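Local coordinates for protein Cdhr2 (Mus musculus, PDB 5CYX) that probably forms calcium-dependent adhesive complexes with CDHR5 on adjacent microvilli, thereby controlling how microvilli pack at the apical membrane of epithelial cells, at residues Y41-P46 with F51-N56; S240-E245 with M318-R323. All coordinates share one frame; numbering follows the deposited sequence.

Contact 1: Y41-P46 with F51-N56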
ATOM      1  N   TYR A  41      35.371 -45.849 -22.749  1.00 65.71           N
ATOM      2  CA  TYR A  41      34.501 -45.264 -21.721  1.00 65.27           C
ATOM      3  C   TYR A  41      33.053 -45.663 -21.923  1.00 63.20           C
ATOM      4  O   TYR A  41      32.635 -45.905 -23.043  1.00 62.15           O
ATOM      5  CB  TYR A  41      34.525 -43.736 -21.799  1.00 65.39           C
ATOM      6  CG  TYR A  41      35.881 -43.138 -21.822  1.00 66.28           C
ATOM      7  CD1 TYR A  41      36.517 -42.770 -20.633  1.00 65.95           C
ATOM      8  CD2 TYR A  41      36.541 -42.906 -23.029  1.00 67.35           C
ATOM      9  CE1 TYR A  41      37.778 -42.196 -20.649  1.00 66.25           C
ATOM     10  CE2 TYR A  41      37.809 -42.329 -23.047  1.00 66.63           C
ATOM     11  CZ  TYR A  41      38.415 -41.985 -21.851  1.00 65.53           C
ATOM     12  OH  TYR A  41      39.666 -41.421 -21.841  1.00 67.52           O
ATOM     13  N   GLY A  42      32.286 -45.666 -20.837  1.00 61.44           N
ATOM     14  CA  GLY A  42      30.836 -45.875 -20.908  1.00 61.36           C
ATOM     15  C   GLY A  42      30.106 -45.162 -19.789  1.00 60.85           C
ATOM     16  O   GLY A  42      30.721 -44.713 -18.814  1.00 57.87           O
ATOM     17  N   ILE A  43      28.798 -45.025 -19.957  1.00 61.21           N
ATOM     18  CA  ILE A  43      27.918 -44.519 -18.912  1.00 63.04           C
ATOM     19  C   ILE A  43      26.810 -45.545 -18.714  1.00 63.74           C
ATOM     20  O   ILE A  43      26.251 -46.032 -19.685  1.00 62.82           O
ATOM     21  CB  ILE A  43      27.415 -43.088 -19.230  1.00 63.74           C
ATOM     22  CG1 ILE A  43      28.562 -42.114 -18.912  1.00 66.25           C
ATOM     23  CG2 ILE A  43      26.213 -42.688 -18.376  1.00 63.67           C
ATOM     24  CD1 ILE A  43      28.362 -40.673 -19.344  1.00 67.56           C
ATOM     25  N   SER A  44      26.546 -45.899 -17.458  1.00 63.61           N
ATOM     26  CA  SER A  44      25.550 -46.933 -17.108  1.00 64.72           C
ATOM     27  C   SER A  44      24.743 -46.525 -15.871  1.00 63.96           C
ATOM     28  O   SER A  44      25.022 -45.491 -15.220  1.00 61.67           O
ATOM     29  CB  SER A  44      26.236 -48.283 -16.846  1.00 66.07           C
ATOM     30  OG  SER A  44      27.086 -48.182 -15.705  1.00 67.37           O
ATOM     31  N   GLY A  45      23.736 -47.344 -15.565  1.00 62.74           N
ATOM     32  CA  GLY A  45      22.884 -47.146 -14.388  1.00 61.70           C
ATOM     33  C   GLY A  45      21.571 -46.562 -14.836  1.00 62.10           C
ATOM     34  O   GLY A  45      21.372 -46.327 -16.032  1.00 61.11           O
ATOM     35  N   PRO A  46      20.662 -46.312 -13.887  1.00 63.24           N
ATOM     36  CA  PRO A  46      19.283 -45.955 -14.252  1.00 64.51           C
ATOM     37  C   PRO A  46      19.144 -44.634 -15.040  1.00 63.96           C
ATOM     38  O   PRO A  46      18.213 -44.498 -15.827  1.00 62.96           O
ATOM     39  CB  PRO A  46      18.572 -45.870 -12.896  1.00 64.65           C
ATOM     40  CG  PRO A  46      19.667 -45.594 -11.909  1.00 64.28           C
ATOM     41  CD  PRO A  46      20.843 -46.364 -12.426  1.00 64.44           C
ATOM     42  N   PHE A  51      22.659 -39.377 -21.330  1.00 53.94           N
ATOM     43  CA  PHE A  51      23.867 -39.151 -22.113  1.00 53.25           C
ATOM     44  C   PHE A  51      24.119 -40.186 -23.181  1.00 55.42           C
ATOM     45  O   PHE A  51      23.604 -41.290 -23.122  1.00 55.16           O
ATOM     46  CB  PHE A  51      25.048 -39.084 -21.200  1.00 52.64           C
ATOM     47  CG  PHE A  51      24.914 -38.021 -20.139  1.00 51.75           C
ATOM     48  CD1 PHE A  51      24.990 -36.679 -20.481  1.00 50.65           C
ATOM     49  CD2 PHE A  51      24.653 -38.368 -18.806  1.00 51.54           C
ATOM     50  CE1 PHE A  51      24.858 -35.684 -19.511  1.00 50.35           C
ATOM     51  CE2 PHE A  51      24.504 -37.389 -17.837  1.00 51.13           C
ATOM     52  CZ  PHE A  51      24.618 -36.033 -18.188  1.00 50.81           C
ATOM     53  N   SER A  52      24.897 -39.768 -24.170  1.00 56.23           N
ATOM     54  CA  SER A  52      25.351 -40.593 -25.265  1.00 57.67           C
ATOM     55  C   SER A  52      26.856 -40.447 -25.261  1.00 58.06           C
ATOM     56  O   SER A  52      27.354 -39.340 -25.440  1.00 56.25           O
ATOM     57  CB  SER A  52      24.796 -40.040 -26.567  1.00 58.26           C
ATOM     58  OG  SER A  52      25.493 -40.558 -27.686  1.00 60.93           O
ATOM     59  N   VAL A  53      27.574 -41.545 -25.051  1.00 60.03           N
ATOM     60  CA  VAL A  53      29.057 -41.509 -24.931  1.00 61.43           C
ATOM     61  C   VAL A  53      29.740 -42.075 -26.178  1.00 62.23           C
ATOM     62  O   VAL A  53      29.352 -43.121 -26.690  1.00 60.77           O
ATOM     63  CB  VAL A  53      29.525 -42.360 -23.751  1.00 62.51           C
ATOM     64  CG1 VAL A  53      31.037 -42.279 -23.593  1.00 62.01           C
ATOM     65  CG2 VAL A  53      28.829 -41.913 -22.474  1.00 63.82           C
ATOM     66  N   ASN A  54      30.766 -41.397 -26.666  1.00 62.30           N
ATOM     67  CA  ASN A  54      31.622 -42.004 -27.671  1.00 63.42           C
ATOM     68  C   ASN A  54      32.680 -42.840 -26.914  1.00 63.97           C
ATOM     69  O   ASN A  54      33.540 -42.306 -26.184  1.00 63.61           O
ATOM     70  CB  ASN A  54      32.225 -40.948 -28.585  1.00 63.92           C
ATOM     71  CG  ASN A  54      33.081 -41.556 -29.678  1.00 64.62           C
ATOM     72  OD1 ASN A  54      33.900 -42.454 -29.421  1.00 65.12           O
ATOM     73  ND2 ASN A  54      32.921 -41.063 -30.889  1.00 63.57           N
ATOM     74  N   ALA A  55      32.599 -44.154 -27.096  1.00 64.64           N
ATOM     75  CA  ALA A  55      33.367 -45.101 -26.292  1.00 65.00           C
ATOM     76  C   ALA A  55      34.857 -44.950 -26.485  1.00 65.52           C
ATOM     77  O   ALA A  55      35.605 -45.212 -25.572  1.00 66.77           O
ATOM     78  CB  ALA A  55      32.931 -46.530 -26.581  1.00 65.37           C
ATOM     79  N   ASN A  56      35.274 -44.467 -27.651  1.00 65.81           N
ATOM     80  CA  ASN A  56      36.680 -44.352 -27.983  1.00 65.98           C
ATOM     81  C   ASN A  56      37.257 -42.995 -27.643  1.00 65.04           C
ATOM     82  O   ASN A  56      38.361 -42.928 -27.122  1.00 64.49           O
ATOM     83  CB  ASN A  56      36.901 -44.641 -29.474  1.00 67.37           C
ATOM     84  CG  ASN A  56      36.427 -46.014 -29.863  1.00 68.23           C
ATOM     85  OD1 ASN A  56      35.575 -46.160 -30.737  1.00 71.46           O
ATOM     86  ND2 ASN A  56      36.937 -47.028 -29.183  1.00 68.86           N
TER
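The torsions of Ile43 and Val53 turn a methyl of each toward the other: chi1 of -77° sets Ile43 CG1 beside its own backbone N, an extended chi2 carries CD1 onward, and chi1 of -178° leaves Val53 CG2 facing it. The two side chains cross at about a right angle, and Ile43 CD1 sits 3.4 Å from Val53 CG2, tighter than usual for two carbons. Past the valine, Ile43 CD1 also rests 4.1 Å from Phe51 CB. The other valine branch, CG1, lies 4.2 Å from Tyr41 CB, so Val53 bridges Ile43 and the base of Tyr41. With both methyls of Val53 cut away, as by an alanine here, a gap would probably open beside Ile43 CD1, and Tyr41 CB would lose the methyl it meets across the contact. Beyond Val53 the backbones come together: Tyr41 N donates a hydrogen bond to Ala55 O at 2.9 Å, while Ala55 CA adds a CH···O contact to Tyr41 O. The same Ala55 O lies 3.6 Å from Tyr41 CD2, and Asn56 O approaches the ring edge. An Asx turn, in which Asn54 OD1 accepts from Asn56 N at 3.0 Å, shapes the backbone around this carbonyl; Asn54 OD1 also takes Thr57 N. Strands 40-44 and 51-53 are edge strands of different sheets, and their meeting closes one side of the β-sandwich of the first cadherin domain.

Contact 2: S240-E245 with M318-R323; sequences SVLTVE and MWVTIR
Val241 and Ile322 form the tighter end of this contact, reaching for each other tip to tip. With chi1 at 180°, Val241 CG1 is placed opposite the backbone N and meets two branches of the isoleucine at once, Ile322 CG2 at 4.0 Å and Ile322 CD1 at 4.1 Å. The packing is slacker around Val320, whose methyls part to serve two partners: Val320 CG1 lies 4.3 Å from Leu242 CD2, and Val320 CG2 is equally far from Val244 CG1. Tyr227 touches Leu242, Val244 and Met318, covering this looser end, and its OH is hydrogen-bonded to Glu245 N. Val241 and Leu242 both point inward and both pair through their backbones with Ile278, consistent with a classic β bulge that turns two successive side chains toward the opposite sheet. The outer surfaces are of another kind: Ser240, Thr243 and Glu245 on one strand and Trp319 and Arg323 on the other are exposed, with Trp319 lying against Gln297 and Gln299 and Arg323 NH2 hydrogen-bonded to Ser228 OG. Val241 CA and Ile322 CA stand 8.3 Å apart, and such apolar side-chain contact between facing sheets is typical of the core of a cadherin-repeat β-sandwich, here the third.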
ATOM      1  N   SER A 240     -56.090  21.323 -10.056  1.00 68.22           N
ATOM      2  CA  SER A 240     -54.692  21.282 -10.512  1.00 69.34           C
ATOM      3  C   SER A 240     -54.254  22.639 -11.050  1.00 70.87           C
ATOM      4  O   SER A 240     -55.019  23.325 -11.709  1.00 70.37           O
ATOM      5  CB  SER A 240     -54.490  20.278 -11.639  1.00 70.28           C
ATOM      6  OG  SER A 240     -54.753  18.979 -11.194  1.00 71.07           O
ATOM      7  N   VAL A 241     -53.012  22.993 -10.765  1.00 71.23           N
ATOM      8  CA  VAL A 241     -52.426  24.224 -11.220  1.00 72.75           C
ATOM      9  C   VAL A 241     -51.253  23.907 -12.147  1.00 74.96           C
ATOM     10  O   VAL A 241     -51.196  24.410 -13.269  1.00 78.29           O
ATOM     11  CB  VAL A 241     -51.986  25.075 -10.022  1.00 72.21           C
ATOM     12  CG1 VAL A 241     -51.350  26.392 -10.486  1.00 74.35           C
ATOM     13  CG2 VAL A 241     -53.187  25.363  -9.153  1.00 71.27           C
ATOM     14  N   LEU A 242     -50.303  23.113 -11.668  1.00 75.12           N
ATOM     15  CA  LEU A 242     -49.210  22.596 -12.505  1.00 76.00           C
ATOM     16  C   LEU A 242     -48.483  21.448 -11.829  1.00 75.95           C
ATOM     17  O   LEU A 242     -48.595  21.248 -10.608  1.00 73.11           O
ATOM     18  CB  LEU A 242     -48.187  23.677 -12.852  1.00 78.14           C
ATOM     19  CG  LEU A 242     -47.157  24.074 -11.785  1.00 77.66           C
ATOM     20  CD1 LEU A 242     -46.038  24.856 -12.433  1.00 77.48           C
ATOM     21  CD2 LEU A 242     -47.814  24.845 -10.643  1.00 76.17           C
ATOM     22  N   THR A 243     -47.706  20.739 -12.640  1.00 75.79           N
ATOM     23  CA  THR A 243     -46.854  19.663 -12.190  1.00 74.56           C
ATOM     24  C   THR A 243     -45.401  20.107 -12.211  1.00 75.14           C
ATOM     25  O   THR A 243     -44.918  20.602 -13.236  1.00 76.97           O
ATOM     26  CB  THR A 243     -47.003  18.470 -13.122  1.00 75.27           C
ATOM     27  OG1 THR A 243     -48.396  18.253 -13.321  1.00 76.00           O
ATOM     28  CG2 THR A 243     -46.341  17.195 -12.522  1.00 74.50           C
ATOM     29  N   VAL A 244     -44.712  19.930 -11.085  1.00 72.58           N
ATOM     30  CA  VAL A 244     -43.254  20.036 -11.049  1.00 72.30           C
ATOM     31  C   VAL A 244     -42.682  18.643 -10.923  1.00 70.38           C
ATOM     32  O   VAL A 244     -43.369  17.721 -10.493  1.00 72.43           O
ATOM     33  CB  VAL A 244     -42.722  20.932  -9.908  1.00 71.86           C
ATOM     34  CG1 VAL A 244     -43.143  22.372 -10.139  1.00 74.26           C
ATOM     35  CG2 VAL A 244     -43.198  20.479  -8.539  1.00 69.61           C
ATOM     36  N   GLU A 245     -41.419  18.513 -11.304  1.00 69.04           N
ATOM     37  CA  GLU A 245     -40.696  17.269 -11.219  1.00 67.99           C
ATOM     38  C   GLU A 245     -39.243  17.507 -10.799  1.00 66.45           C
ATOM     39  O   GLU A 245     -38.573  18.410 -11.290  1.00 68.74           O
ATOM     40  CB  GLU A 245     -40.764  16.534 -12.549  1.00 69.93           C
ATOM     41  CG  GLU A 245     -40.306  15.082 -12.453  1.00 70.98           C
ATOM     42  CD  GLU A 245     -40.378  14.338 -13.773  1.00 74.23           C
ATOM     43  OE1 GLU A 245     -40.015  13.150 -13.801  1.00 77.66           O
ATOM     44  OE2 GLU A 245     -40.789  14.929 -14.793  1.00 77.97           O
ATOM     45  N   MET A 318     -37.107  24.822  -4.475  1.00 75.99           N
ATOM     46  CA  MET A 318     -37.192  25.991  -5.330  1.00 80.29           C
ATOM     47  C   MET A 318     -38.545  26.625  -5.229  1.00 78.54           C
ATOM     48  O   MET A 318     -39.493  26.015  -4.714  1.00 70.92           O
ATOM     49  CB  MET A 318     -36.931  25.646  -6.792  1.00 82.89           C
ATOM     50  CG  MET A 318     -38.019  24.784  -7.424  1.00 82.46           C
ATOM     51  SD  MET A 318     -37.337  24.369  -9.034  1.00 87.23           S
ATOM     52  CE  MET A 318     -38.811  24.168  -9.952  1.00 85.33           C
ATOM     53  N   TRP A 319     -38.585  27.847  -5.770  1.00 79.08           N
ATOM     54  CA  TRP A 319     -39.729  28.734  -5.776  1.00 80.44           C
ATOM     55  C   TRP A 319     -40.466  28.650  -7.101  1.00 81.04           C
ATOM     56  O   TRP A 319     -39.840  28.538  -8.159  1.00 85.75           O
ATOM     57  CB  TRP A 319     -39.266  30.193  -5.556  1.00 82.84           C
ATOM     58  CG  TRP A 319     -38.812  30.399  -4.175  1.00 82.88           C
ATOM     59  CD1 TRP A 319     -37.558  30.215  -3.703  1.00 84.15           C
ATOM     60  CD2 TRP A 319     -39.619  30.769  -3.053  1.00 82.82           C
ATOM     61  NE1 TRP A 319     -37.519  30.458  -2.352  1.00 84.27           N
ATOM     62  CE2 TRP A 319     -38.770  30.808  -1.926  1.00 82.73           C
ATOM     63  CE3 TRP A 319     -40.984  31.067  -2.888  1.00 83.36           C
ATOM     64  CZ2 TRP A 319     -39.223  31.145  -0.650  1.00 82.89           C
ATOM     65  CZ3 TRP A 319     -41.444  31.407  -1.612  1.00 82.98           C
ATOM     66  CH2 TRP A 319     -40.552  31.448  -0.508  1.00 83.54           C
ATOM     67  N   VAL A 320     -41.780  28.783  -7.021  1.00 78.65           N
ATOM     68  CA  VAL A 320     -42.692  28.694  -8.152  1.00 79.02           C
ATOM     69  C   VAL A 320     -43.607  29.909  -8.091  1.00 78.73           C
ATOM     70  O   VAL A 320     -44.135  30.234  -7.010  1.00 76.27           O
ATOM     71  CB  VAL A 320     -43.612  27.437  -8.041  1.00 76.90           C
ATOM     72  CG1 VAL A 320     -44.672  27.427  -9.147  1.00 78.30           C
ATOM     73  CG2 VAL A 320     -42.793  26.154  -8.061  1.00 75.03           C
ATOM     74  N   THR A 321     -43.839  30.537  -9.248  1.00 78.39           N
ATOM     75  CA  THR A 321     -44.764  31.664  -9.331  1.00 79.90           C
ATOM     76  C   THR A 321     -46.098  31.273  -9.955  1.00 80.04           C
ATOM     77  O   THR A 321     -46.151  30.590 -10.986  1.00 80.33           O
ATOM     78  CB  THR A 321     -44.131  32.818 -10.117  1.00 82.31           C
ATOM     79  OG1 THR A 321     -42.957  33.220  -9.426  1.00 82.15           O
ATOM     80  CG2 THR A 321     -45.075  33.997 -10.189  1.00 83.43           C
ATOM     81  N   ILE A 322     -47.177  31.735  -9.332  1.00 82.95           N
ATOM     82  CA  ILE A 322     -48.536  31.374  -9.750  1.00 85.92           C
ATOM     83  C   ILE A 322     -49.417  32.616  -9.894  1.00 88.93           C
ATOM     84  O   ILE A 322     -49.589  33.378  -8.934  1.00 89.29           O
ATOM     85  CB  ILE A 322     -49.204  30.419  -8.745  1.00 83.30           C
ATOM     86  CG1 ILE A 322     -48.390  29.126  -8.636  1.00 82.72           C
ATOM     87  CG2 ILE A 322     -50.646  30.128  -9.173  1.00 83.40           C
ATOM     88  CD1 ILE A 322     -48.967  28.115  -7.648  1.00 81.67           C
ATOM     89  N   ARG A 323     -50.020  32.759 -11.072  1.00 92.23           N
ATOM     90  CA  ARG A 323     -50.782  33.959 -11.435  1.00 95.83           C
ATOM     91  C   ARG A 323     -52.244  33.705 -11.111  1.00 92.62           C
ATOM     92  O   ARG A 323     -52.823  32.763 -11.641  1.00 87.99           O
ATOM     93  CB  ARG A 323     -50.619  34.274 -12.937  1.00 99.59           C
ATOM     94  CG  ARG A 323     -49.166  34.278 -13.415  1.00104.95           C
ATOM     95  CD  ARG A 323     -48.979  34.382 -14.933  1.00108.90           C
ATOM     96  NE  ARG A 323     -47.917  33.454 -15.352  1.00111.13           N
ATOM     97  CZ  ARG A 323     -48.087  32.255 -15.928  1.00112.32           C
ATOM     98  NH1 ARG A 323     -49.292  31.783 -16.238  1.00111.47           N
ATOM     99  NH2 ARG A 323     -47.022  31.513 -16.223  1.00114.66           N
TER

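In the fold
The two contacts lie on opposite sides of the chain's centre, 102 Å apart between centres and about 81 Å between nearest atoms, and they share no strand or sheet. Contact 1 comes first and closes within the first cadherin domain; contact 2 opens much later, in the third, with the whole second domain between them. Each joins the two sheets of its own sandwich, contact 1 through edge strands close in sequence and contact 2 through strands distant in sequence. Calcium ions bind at both junctions between successive domains, as in other cadherins, where they stiffen the links between repeats, and the fragment is elongated. Contact 1 lies in the domain required for binding CDHR5, whereas contact 2 lies at the far end of this fragment.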